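Long-range contacts in neural-cadherin (Drosophila melanogaster, PDB 3UBF), which mediates calcium-dependent, homophilic adhesion between cells and may thereby contribute to the sorting of different cell types: residues A[58-63]-A[96-101]; A[22-27]-A[90-95]; A[109-114]-A[199-204]; A[44-49]-A[69-74]. One frame throughout, in Å; residues are numbered along the deposited sequence.

Contact 1. Residues A[58-63]-A[96-101]; sequences WDYEEL and VKDVND. With ZN (zinc ion), chain B; ZN (zinc ion), chain H; CA (calcium ion), chain T.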
# COMPACT_ATOMS: atom_id res chain seq x y z
N TRP A 58 -22.18 -10.08 -8.69
CA TRP A 58 -21.92 -10.08 -7.25
C TRP A 58 -21.05 -8.92 -6.79
O TRP A 58 -20.03 -8.61 -7.40
CB TRP A 58 -21.29 -11.41 -6.84
CG TRP A 58 -22.25 -12.54 -6.97
CD1 TRP A 58 -23.54 -12.47 -7.42
CD2 TRP A 58 -22.01 -13.91 -6.66
NE1 TRP A 58 -24.11 -13.71 -7.41
CE2 TRP A 58 -23.19 -14.62 -6.95
CE3 TRP A 58 -20.90 -14.62 -6.17
CZ2 TRP A 58 -23.30 -16.00 -6.77
CZ3 TRP A 58 -21.01 -15.99 -5.99
CH2 TRP A 58 -22.21 -16.66 -6.28
N ASP A 59 -21.49 -8.28 -5.72
CA ASP A 59 -20.78 -7.17 -5.12
C ASP A 59 -20.83 -7.34 -3.61
O ASP A 59 -21.84 -7.08 -2.96
CB ASP A 59 -21.40 -5.86 -5.58
CG ASP A 59 -20.63 -4.65 -5.12
OD1 ASP A 59 -19.61 -4.79 -4.40
OD2 ASP A 59 -21.05 -3.53 -5.49
N TYR A 60 -19.71 -7.82 -3.07
CA TYR A 60 -19.55 -8.14 -1.66
C TYR A 60 -19.95 -7.00 -0.73
O TYR A 60 -20.60 -7.22 0.29
CB TYR A 60 -18.09 -8.54 -1.43
CG TYR A 60 -17.71 -8.82 -0.01
CD1 TYR A 60 -17.78 -10.11 0.51
CD2 TYR A 60 -17.22 -7.80 0.82
CE1 TYR A 60 -17.40 -10.38 1.80
CE2 TYR A 60 -16.85 -8.06 2.12
CZ TYR A 60 -16.94 -9.36 2.61
OH TYR A 60 -16.58 -9.61 3.91
N GLU A 61 -19.54 -5.79 -1.09
CA GLU A 61 -19.83 -4.58 -0.32
C GLU A 61 -21.33 -4.33 -0.23
O GLU A 61 -21.81 -3.77 0.76
CB GLU A 61 -19.13 -3.36 -0.93
CG GLU A 61 -17.61 -3.31 -0.71
CD GLU A 61 -16.83 -4.33 -1.54
OE1 GLU A 61 -17.42 -5.10 -2.33
OE2 GLU A 61 -15.60 -4.37 -1.40
N GLU A 62 -22.06 -4.75 -1.26
CA GLU A 62 -23.51 -4.56 -1.32
C GLU A 62 -24.32 -5.62 -0.56
O GLU A 62 -25.53 -5.45 -0.37
CB GLU A 62 -23.99 -4.41 -2.77
CG GLU A 62 -23.79 -2.99 -3.30
CD GLU A 62 -24.13 -2.81 -4.78
OE1 GLU A 62 -25.02 -3.52 -5.32
OE2 GLU A 62 -23.49 -1.93 -5.41
N LEU A 63 -23.66 -6.70 -0.13
CA LEU A 63 -24.30 -7.75 0.68
C LEU A 63 -24.48 -7.28 2.12
O LEU A 63 -23.76 -6.38 2.59
CB LEU A 63 -23.47 -9.03 0.66
CG LEU A 63 -23.10 -9.66 -0.69
CD1 LEU A 63 -22.27 -10.89 -0.50
CD2 LEU A 63 -24.35 -9.99 -1.48
N VAL A 96 -19.74 -15.46 0.46
CA VAL A 96 -18.99 -14.73 -0.58
C VAL A 96 -17.71 -14.13 0.00
O VAL A 96 -17.73 -13.43 1.02
CB VAL A 96 -19.85 -13.61 -1.22
CG1 VAL A 96 -19.05 -12.81 -2.27
CG2 VAL A 96 -21.12 -14.18 -1.84
N LYS A 97 -16.60 -14.44 -0.65
CA LYS A 97 -15.30 -13.94 -0.24
C LYS A 97 -14.87 -12.78 -1.13
O LYS A 97 -14.85 -12.89 -2.36
CB LYS A 97 -14.27 -15.07 -0.26
CG LYS A 97 -13.75 -15.53 1.11
CD LYS A 97 -14.86 -15.78 2.15
CE LYS A 97 -14.29 -16.20 3.52
NZ LYS A 97 -13.26 -15.25 4.10
N ASP A 98 -14.57 -11.65 -0.50
CA ASP A 98 -14.02 -10.50 -1.19
C ASP A 98 -12.51 -10.67 -1.24
O ASP A 98 -11.81 -10.37 -0.27
CB ASP A 98 -14.40 -9.23 -0.42
CG ASP A 98 -14.21 -7.98 -1.23
OD1 ASP A 98 -13.81 -8.07 -2.40
OD2 ASP A 98 -14.46 -6.88 -0.68
N VAL A 99 -11.99 -11.19 -2.35
CA VAL A 99 -10.56 -11.55 -2.41
C VAL A 99 -9.64 -10.34 -2.66
O VAL A 99 -8.41 -10.46 -2.59
CB VAL A 99 -10.28 -12.74 -3.40
N ASN A 100 -10.25 -9.19 -2.92
CA ASN A 100 -9.56 -7.92 -3.09
C ASN A 100 -9.36 -7.24 -1.72
O ASN A 100 -8.60 -6.27 -1.58
CB ASN A 100 -10.38 -6.99 -4.00
CG ASN A 100 -11.02 -7.71 -5.21
OD1 ASN A 100 -11.37 -8.90 -5.15
ND2 ASN A 100 -11.19 -6.97 -6.30
N ASP A 101 -10.06 -7.77 -0.71
CA ASP A 101 -10.17 -7.15 0.60
C ASP A 101 -8.90 -7.35 1.44
O ASP A 101 -8.85 -8.22 2.31
CB ASP A 101 -11.40 -7.73 1.33
CG ASP A 101 -11.87 -6.87 2.50
OD1 ASP A 101 -11.17 -5.91 2.87
OD2 ASP A 101 -12.96 -7.16 3.06
ZN ZN B . -14.36 -5.57 -2.20
ZN ZN H . -19.50 -2.08 -5.39
CA CA T . -16.68 -5.22 -4.47
O HOH W 1 -14.36 -5.88 -3.74
O HOH W 2 -18.48 -2.15 -7.24
O HOH W 3 -20.18 -1.46 -3.85
O HOH W 4 -16.88 -5.42 -6.73
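Y60 lays its ring against D98 where two calcium-binding sequences of the cadherin repeat meet: the D59-Y60-E61 turn and the start of the D98-V99-N100-D101 linker. This is the tight part. D98 CB sits over the centre of the tyrosine ring, 3.4 Å from its centroid, while the carbonyl O of V96 lies in the ring plane at its edge, 3.2 Å from CE1. The ring gets there because CG of Y60 is anti to the backbone N (chi1 176°), which carries it across to the 96-98 backbone. Behind it the L63 side chain crosses that of V96 at about a right angle, its CD1 3.7 Å from V96 CB, and W58 closes the buried end more loosely. An alanine in place of Y60 would take the ring from under D98 CB and would probably open a gap between the 60-62 turn and the 96-98 backbone. K97, exposed, points away from the turn and the metals. The other side is ionic. E61 and D98 bring two acceptors together, tolerable because both hold one zinc ion, which D136 also binds. Their carboxylate planes stand 85° apart. E61 OE1 turns to the calcium ion, 2.3 Å away, whose site E13 and D138 help complete. The zinc itself is gripped by E61 OE2 at 1.9 Å and unevenly by D98, with OD2 at 2.0 Å and OD1 at 2.6 Å.

Contact 2. Residues A[22-27]-A[90-95]; sequences SVFQLE and QRVIIL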
# COMPACT_ATOMS: atom_id res chain seq x y z
N SER A 22 -23.54 -19.95 -14.50
CA SER A 22 -23.92 -21.03 -13.60
C SER A 22 -22.80 -21.22 -12.60
O SER A 22 -21.71 -21.65 -12.97
CB SER A 22 -24.16 -22.32 -14.37
OG SER A 22 -25.48 -22.35 -14.87
N VAL A 23 -23.08 -20.91 -11.34
CA VAL A 23 -22.04 -20.99 -10.32
C VAL A 23 -21.93 -22.42 -9.79
O VAL A 23 -20.84 -23.00 -9.72
CB VAL A 23 -22.28 -19.99 -9.18
CG1 VAL A 23 -21.04 -19.92 -8.28
CG2 VAL A 23 -22.57 -18.59 -9.75
N PHE A 24 -23.06 -23.00 -9.43
CA PHE A 24 -23.03 -24.36 -8.95
C PHE A 24 -24.39 -25.01 -9.17
O PHE A 24 -25.41 -24.33 -9.38
CB PHE A 24 -22.58 -24.44 -7.48
CG PHE A 24 -23.55 -23.83 -6.50
CD1 PHE A 24 -24.42 -24.63 -5.77
CD2 PHE A 24 -23.59 -22.44 -6.31
CE1 PHE A 24 -25.33 -24.06 -4.85
CE2 PHE A 24 -24.49 -21.87 -5.42
CZ PHE A 24 -25.36 -22.68 -4.68
N GLN A 25 -24.35 -26.33 -9.14
CA GLN A 25 -25.49 -27.19 -9.32
C GLN A 25 -25.99 -27.63 -7.93
O GLN A 25 -25.25 -28.24 -7.16
CB GLN A 25 -25.05 -28.40 -10.15
CG GLN A 25 -26.11 -29.46 -10.40
CD GLN A 25 -27.24 -28.93 -11.22
OE1 GLN A 25 -27.08 -28.71 -12.42
NE2 GLN A 25 -28.39 -28.71 -10.58
N LEU A 26 -27.24 -27.30 -7.62
CA LEU A 26 -27.91 -27.87 -6.46
C LEU A 26 -28.19 -29.35 -6.71
O LEU A 26 -28.63 -29.73 -7.80
CB LEU A 26 -29.21 -27.14 -6.18
CG LEU A 26 -29.08 -25.79 -5.48
CD1 LEU A 26 -30.37 -25.00 -5.59
CD2 LEU A 26 -28.69 -26.00 -4.02
N GLU A 27 -27.93 -30.18 -5.70
CA GLU A 27 -28.08 -31.62 -5.85
C GLU A 27 -29.53 -32.03 -5.66
O GLU A 27 -30.30 -31.37 -4.94
CB GLU A 27 -27.22 -32.39 -4.85
CG GLU A 27 -25.81 -31.86 -4.66
CD GLU A 27 -25.72 -30.89 -3.51
OE1 GLU A 27 -26.55 -29.96 -3.44
OE2 GLU A 27 -24.81 -31.07 -2.66
N GLN A 90 -35.11 -26.21 0.96
CA GLN A 90 -33.70 -26.19 1.33
C GLN A 90 -33.12 -24.78 1.30
O GLN A 90 -33.25 -24.05 0.31
CB GLN A 90 -32.89 -27.09 0.41
CG GLN A 90 -31.49 -27.36 0.90
CD GLN A 90 -30.62 -27.94 -0.18
OE1 GLN A 90 -30.93 -27.81 -1.36
NE2 GLN A 90 -29.52 -28.57 0.21
N ARG A 91 -32.48 -24.43 2.40
CA ARG A 91 -31.81 -23.15 2.52
C ARG A 91 -30.45 -23.24 1.85
O ARG A 91 -29.74 -24.25 1.97
CB ARG A 91 -31.67 -22.79 4.00
CG ARG A 91 -31.31 -21.35 4.25
CD ARG A 91 -31.26 -21.10 5.75
NE ARG A 91 -30.77 -19.77 6.07
CZ ARG A 91 -30.65 -19.28 7.30
NH1 ARG A 91 -30.97 -20.02 8.36
NH2 ARG A 91 -30.19 -18.05 7.47
N VAL A 92 -30.10 -22.19 1.10
CA VAL A 92 -28.79 -22.10 0.48
C VAL A 92 -28.07 -20.86 1.00
O VAL A 92 -28.62 -19.74 0.96
CB VAL A 92 -28.86 -22.09 -1.06
CG1 VAL A 92 -27.46 -22.26 -1.66
CG2 VAL A 92 -29.77 -23.19 -1.58
N ILE A 93 -26.87 -21.08 1.52
CA ILE A 93 -26.03 -19.99 2.03
C ILE A 93 -24.72 -20.01 1.27
O ILE A 93 -23.87 -20.87 1.51
CB ILE A 93 -25.74 -20.11 3.55
CG1 ILE A 93 -27.02 -20.40 4.35
CG2 ILE A 93 -25.07 -18.84 4.08
CD1 ILE A 93 -26.81 -20.52 5.87
N ILE A 94 -24.56 -19.08 0.34
CA ILE A 94 -23.31 -18.92 -0.37
C ILE A 94 -22.50 -17.90 0.40
O ILE A 94 -22.82 -16.71 0.39
CB ILE A 94 -23.51 -18.39 -1.81
CG1 ILE A 94 -24.38 -19.35 -2.63
CG2 ILE A 94 -22.16 -18.14 -2.50
CD1 ILE A 94 -24.99 -18.69 -3.87
N LEU A 95 -21.46 -18.35 1.10
CA LEU A 95 -20.52 -17.41 1.71
C LEU A 95 -19.68 -16.79 0.60
O LEU A 95 -19.00 -17.52 -0.12
CB LEU A 95 -19.63 -18.12 2.72
CG LEU A 95 -18.68 -17.18 3.48
CD1 LEU A 95 -19.45 -16.21 4.39
CD2 LEU A 95 -17.63 -17.97 4.26
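The carbonyl O of L26, a residue whose side chain packs on V92 and Q90, accepts a nearly straight bond from Q25 NE2 at 3.0 Å (167° at the hydrogen). That amide nitrogen also reaches the carbonyl of N49, so one side-chain nitrogen bridges two backbone carbonyls on the outer side. On the inner side the contact is purely a matter of packing. L26 and V92 reach toward each other tip to tip, CD2 of the leucine 3.9 Å from CG2 of the valine. The same CD2 also passes Q90 OE1; the NE2 of that glutamine is held by the carbonyl of P5. F24 has its CG between the backbone N and the carbonyl carbon (chi1 67°), which turns the ring inward so that its rim, not its face, meets the opposing strand. CZ touches V92 CG1 at 3.7 Å, and CE2 meets I94 CD1 in the ring plane at 3.6 Å. V92 thus divides its methyls, CG1 to F24 and CG2 to L26. These are the two sheets of the cadherin beta sandwich face to face: 22-25 is an outermost strand paired with 51-54, whereas 88-97 runs between 3-12 and 68-76.

Contact 3. Residues A[109-114]-A[199-204]; sequences RPLPMQ and PEERLS. With ZN (zinc ion), chain J.
M113 and S204 begin a parallel strand pairing with a straight backbone bond, S204 N to M113 O at 3.0 Å (174° at the hydrogen), and Q114 CA adds a CA-H...O contact to S204 O at 3.4 Å; S204 also pairs with the backbone of A115. Just before this pairing a water fills in for a direct bond. It accepts from M113 N and donates both to R202 O and to E201 OE1, and the bend of the E201 chain at chi2 (-66°) brings that carboxylate back over the water. M113 does most of the side-chain packing. Its CB rests 3.8 Å from L203 CD1, and the chain then runs out extended to cross E201 at about a right angle, with SD 4.1 Å from CB of the glutamate. F128 and L130 of the facing sheet also touch M113. Such parallel pairing of the second half of a split first strand, 113-117, with the last, 201-207, belongs to the Greek-key sandwich of cadherin domains. The chain reaches it from strand 105-106 of the opposite sheet through a link with cis peptides before P110 and P112. On the other side of the strand S204 turns its OG to E176 and R210, and R202 makes a salt bridge to E176. E200, directed elsewhere, holds a zinc ion through OE2 at 2.2 Å.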
# COMPACT_ATOMS: atom_id res chain seq x y z
N ARG A 109 5.90 8.58 0.23
CA ARG A 109 7.33 8.31 0.21
C ARG A 109 8.11 9.62 0.31
O ARG A 109 7.63 10.65 -0.18
CB ARG A 109 7.73 7.46 -1.01
CG ARG A 109 7.19 6.00 -1.02
CD ARG A 109 7.72 5.16 0.15
NE ARG A 109 7.24 3.76 0.12
CZ ARG A 109 6.09 3.34 0.65
NH1 ARG A 109 5.28 4.18 1.25
NH2 ARG A 109 5.74 2.08 0.57
N PRO A 110 9.29 9.61 0.97
CA PRO A 110 9.93 8.49 1.67
C PRO A 110 9.23 8.20 2.98
O PRO A 110 8.45 9.03 3.46
CB PRO A 110 11.33 9.03 1.99
CG PRO A 110 11.49 10.25 1.11
CD PRO A 110 10.13 10.82 1.02
N LEU A 111 9.49 7.02 3.53
CA LEU A 111 9.10 6.71 4.90
C LEU A 111 10.37 6.67 5.72
O LEU A 111 11.43 6.27 5.20
CB LEU A 111 8.34 5.37 4.97
CG LEU A 111 6.94 5.40 4.34
CD1 LEU A 111 6.34 4.00 4.35
CD2 LEU A 111 6.00 6.39 5.01
N PRO A 112 10.31 7.09 7.00
CA PRO A 112 9.13 7.60 7.72
C PRO A 112 8.65 8.95 7.19
O PRO A 112 9.42 9.72 6.60
CB PRO A 112 9.63 7.75 9.16
CG PRO A 112 10.85 6.91 9.25
CD PRO A 112 11.48 6.99 7.89
N MET A 113 7.37 9.21 7.42
CA MET A 113 6.72 10.44 7.00
C MET A 113 7.38 11.67 7.59
O MET A 113 7.49 11.82 8.81
CB MET A 113 5.25 10.39 7.40
CG MET A 113 4.40 9.48 6.52
SD MET A 113 2.76 9.26 7.22
CE MET A 113 2.14 8.02 6.07
N GLN A 114 7.83 12.56 6.71
CA GLN A 114 8.51 13.78 7.12
C GLN A 114 7.98 15.00 6.39
O GLN A 114 7.73 14.96 5.19
CB GLN A 114 10.02 13.64 6.94
CG GLN A 114 10.63 12.70 7.96
CD GLN A 114 12.14 12.60 7.91
OE1 GLN A 114 12.72 11.85 8.69
NE2 GLN A 114 12.79 13.32 6.99
N PRO A 199 -0.99 0.59 9.14
CA PRO A 199 -0.31 0.77 10.41
C PRO A 199 -0.49 2.20 10.92
O PRO A 199 -0.84 3.10 10.14
CB PRO A 199 1.16 0.54 10.06
CG PRO A 199 1.13 -0.28 8.81
CD PRO A 199 -0.06 0.20 8.06
N GLU A 200 -0.27 2.40 12.21
CA GLU A 200 -0.25 3.73 12.79
C GLU A 200 1.14 4.28 12.56
O GLU A 200 2.07 3.94 13.29
CB GLU A 200 -0.57 3.66 14.28
CG GLU A 200 -1.88 2.95 14.53
CD GLU A 200 -2.21 2.80 15.98
OE1 GLU A 200 -1.38 3.18 16.83
OE2 GLU A 200 -3.32 2.29 16.28
N GLU A 201 1.27 5.11 11.53
CA GLU A 201 2.55 5.67 11.13
C GLU A 201 2.87 6.97 11.85
O GLU A 201 1.98 7.75 12.21
CB GLU A 201 2.59 5.93 9.62
CG GLU A 201 3.02 4.73 8.78
CD GLU A 201 4.47 4.30 9.00
OE1 GLU A 201 5.24 4.99 9.70
OE2 GLU A 201 4.83 3.23 8.48
N ARG A 202 4.16 7.22 12.00
CA ARG A 202 4.64 8.42 12.64
C ARG A 202 4.98 9.50 11.62
O ARG A 202 5.83 9.31 10.75
CB ARG A 202 5.88 8.10 13.46
CG ARG A 202 6.41 9.25 14.25
CD ARG A 202 7.59 8.77 15.00
NE ARG A 202 8.19 9.77 15.87
CZ ARG A 202 9.11 10.65 15.50
NH1 ARG A 202 9.51 10.71 14.23
NH2 ARG A 202 9.61 11.50 16.40
N LEU A 203 4.31 10.64 11.77
CA LEU A 203 4.55 11.82 10.95
C LEU A 203 5.31 12.84 11.79
O LEU A 203 4.85 13.30 12.86
CB LEU A 203 3.24 12.38 10.38
CG LEU A 203 3.27 13.77 9.72
CD1 LEU A 203 4.30 13.86 8.60
CD2 LEU A 203 1.90 14.16 9.20
N SER A 204 6.49 13.17 11.28
CA SER A 204 7.40 14.11 11.90
C SER A 204 7.35 15.42 11.13
O SER A 204 7.69 15.45 9.94
CB SER A 204 8.83 13.55 11.87
OG SER A 204 9.76 14.62 11.89
ZN ZN J . -3.23 1.21 18.16
O HOH W 5 5.92 7.34 8.90
O HOH W 6 -3.54 -1.25 17.95

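Contact 4. Residues A[44-49]-A[69-74]; sequences VTVETN and IDFWVI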
# COMPACT_ATOMS: atom_id res chain seq x y z
N VAL A 44 -29.01 -14.03 -7.28
CA VAL A 44 -29.08 -15.35 -7.90
C VAL A 44 -30.47 -15.67 -8.39
O VAL A 44 -31.46 -15.31 -7.76
CB VAL A 44 -28.62 -16.50 -6.93
CG1 VAL A 44 -27.11 -16.45 -6.65
CG2 VAL A 44 -29.41 -16.49 -5.63
N THR A 45 -30.54 -16.33 -9.55
CA THR A 45 -31.75 -17.04 -9.98
C THR A 45 -31.45 -18.52 -9.84
O THR A 45 -30.28 -18.92 -9.82
CB THR A 45 -32.13 -16.78 -11.46
OG1 THR A 45 -31.03 -17.13 -12.31
CG2 THR A 45 -32.49 -15.33 -11.69
N VAL A 46 -32.50 -19.32 -9.72
CA VAL A 46 -32.35 -20.77 -9.66
C VAL A 46 -33.08 -21.38 -10.83
O VAL A 46 -34.26 -21.12 -11.01
CB VAL A 46 -32.88 -21.35 -8.34
CG1 VAL A 46 -33.01 -22.85 -8.43
CG2 VAL A 46 -31.96 -20.98 -7.20
N GLU A 47 -32.37 -22.16 -11.64
CA GLU A 47 -32.98 -22.83 -12.78
C GLU A 47 -33.84 -23.99 -12.32
O GLU A 47 -33.73 -24.46 -11.19
CB GLU A 47 -31.93 -23.32 -13.77
CG GLU A 47 -31.17 -22.22 -14.50
CD GLU A 47 -32.00 -21.47 -15.54
OE1 GLU A 47 -32.22 -20.26 -15.35
OE2 GLU A 47 -32.43 -22.09 -16.55
N THR A 48 -34.71 -24.45 -13.21
CA THR A 48 -35.53 -25.64 -12.99
C THR A 48 -34.69 -26.86 -12.61
O THR A 48 -35.09 -27.65 -11.76
CB THR A 48 -36.35 -25.93 -14.25
OG1 THR A 48 -37.25 -24.83 -14.47
CG2 THR A 48 -37.15 -27.22 -14.11
N ASN A 49 -33.52 -27.00 -13.24
CA ASN A 49 -32.63 -28.13 -12.98
C ASN A 49 -31.75 -27.99 -11.72
O ASN A 49 -30.90 -28.83 -11.46
CB ASN A 49 -31.75 -28.41 -14.20
CG ASN A 49 -30.72 -27.30 -14.46
OD1 ASN A 49 -30.56 -26.37 -13.66
ND2 ASN A 49 -30.01 -27.41 -15.58
N ILE A 69 -25.04 -14.84 0.14
CA ILE A 69 -26.23 -14.88 -0.68
C ILE A 69 -27.04 -15.99 -0.05
O ILE A 69 -26.67 -17.17 -0.11
CB ILE A 69 -25.90 -15.08 -2.16
CG1 ILE A 69 -25.19 -13.82 -2.68
CG2 ILE A 69 -27.18 -15.29 -2.95
CD1 ILE A 69 -24.34 -14.03 -3.89
N ASP A 70 -28.10 -15.58 0.63
CA ASP A 70 -28.88 -16.47 1.49
C ASP A 70 -30.29 -16.56 0.94
O ASP A 70 -31.02 -15.57 0.90
CB ASP A 70 -28.87 -15.95 2.94
CG ASP A 70 -29.22 -17.03 3.97
OD1 ASP A 70 -29.65 -18.14 3.57
OD2 ASP A 70 -29.06 -16.78 5.19
N PHE A 71 -30.67 -17.76 0.50
CA PHE A 71 -31.97 -17.95 -0.12
C PHE A 71 -32.47 -19.37 0.10
O PHE A 71 -31.71 -20.25 0.50
CB PHE A 71 -31.91 -17.64 -1.62
CG PHE A 71 -30.94 -18.49 -2.38
CD1 PHE A 71 -29.58 -18.24 -2.34
CD2 PHE A 71 -31.40 -19.57 -3.14
CE1 PHE A 71 -28.68 -19.04 -3.05
CE2 PHE A 71 -30.50 -20.38 -3.86
CZ PHE A 71 -29.14 -20.10 -3.81
N TRP A 72 -33.75 -19.57 -0.18
CA TRP A 72 -34.38 -20.87 -0.05
C TRP A 72 -34.79 -21.39 -1.42
O TRP A 72 -35.03 -20.62 -2.35
CB TRP A 72 -35.61 -20.76 0.86
CG TRP A 72 -35.30 -20.63 2.32
CD1 TRP A 72 -34.94 -19.51 2.99
CD2 TRP A 72 -35.37 -21.68 3.31
NE1 TRP A 72 -34.76 -19.78 4.33
CE2 TRP A 72 -35.02 -21.10 4.55
CE3 TRP A 72 -35.68 -23.04 3.26
CZ2 TRP A 72 -34.97 -21.85 5.73
CZ3 TRP A 72 -35.63 -23.79 4.44
CH2 TRP A 72 -35.28 -23.18 5.66
N VAL A 73 -34.85 -22.71 -1.55
CA VAL A 73 -35.36 -23.32 -2.77
C VAL A 73 -36.52 -24.26 -2.44
O VAL A 73 -36.61 -24.80 -1.34
CB VAL A 73 -34.25 -24.06 -3.55
CG1 VAL A 73 -33.08 -23.11 -3.85
CG2 VAL A 73 -33.76 -25.28 -2.79
N ILE A 74 -37.41 -24.41 -3.41
CA ILE A 74 -38.51 -25.37 -3.33
C ILE A 74 -38.19 -26.48 -4.32
O ILE A 74 -37.86 -26.20 -5.48
CB ILE A 74 -39.88 -24.68 -3.62
CG1 ILE A 74 -40.49 -24.12 -2.33
CG2 ILE A 74 -40.87 -25.65 -4.28
CD1 ILE A 74 -39.70 -22.99 -1.70
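V44 CG2 perches over one face of the F71 ring, 3.8 Å from its centroid and 18° off the normal, a CH-pi contact at the centre of this packing. From CB, F71 places CG between its own backbone N and carbonyl carbon (chi1 60°), which swings the ring in under V44 and V46. CG itself is 4.1 Å from V44 CG2. Moving along one flank, CD1 and CE1 close in on that same methyl, CE1 at 3.7 Å, and at the tip CZ falls back to 4.1 Å. On the other flank CE2 meets V46 CG2 at 3.7 Å, a slanting approach. One ring therefore touches both inward-pointing valines of the short strand. An alanine here would take away everything beyond CB and would probably open a gap beneath V44 and V46 between the sheets. Aliphatic contacts continue at either end: I69 CG2 is 3.7 Å from V44 CG2, and V73 CG1 is in looser touch with V46 CG2. The two short strand axes run nearly parallel, 11° apart, with a closest approach of 9.4 Å, the spacing of facing layers in the cadherin sandwich. V52 of the adjoining strand 51-54 touches V44, V46 and F71 alike, while strand 68-76 lies between 88-97 and 34-37, which send V92 and I37 to the phenylalanine.

In the fold
Contacts 1, 2 and 4 belong to the first of the three cadherin domains in this chain; contact 3 closes the edge of the second. Contacts 2 and 4, with centres only about 7 Å apart, join the same two sheets of one sandwich, and neighbouring strands 88-97 and 68-76 link them. Along the chain contact 4 falls between the segments of contact 2, while contact 1 crosses both. Its centre lies about 17 and 20 Å from theirs, yet W58 packs on V23, I94, V44 and I69, joining the hydrophobic core to the metal-bound end that faces the next domain. Contact 3 comes later, about 31 Å from contact 1 between centres, touching none of the others.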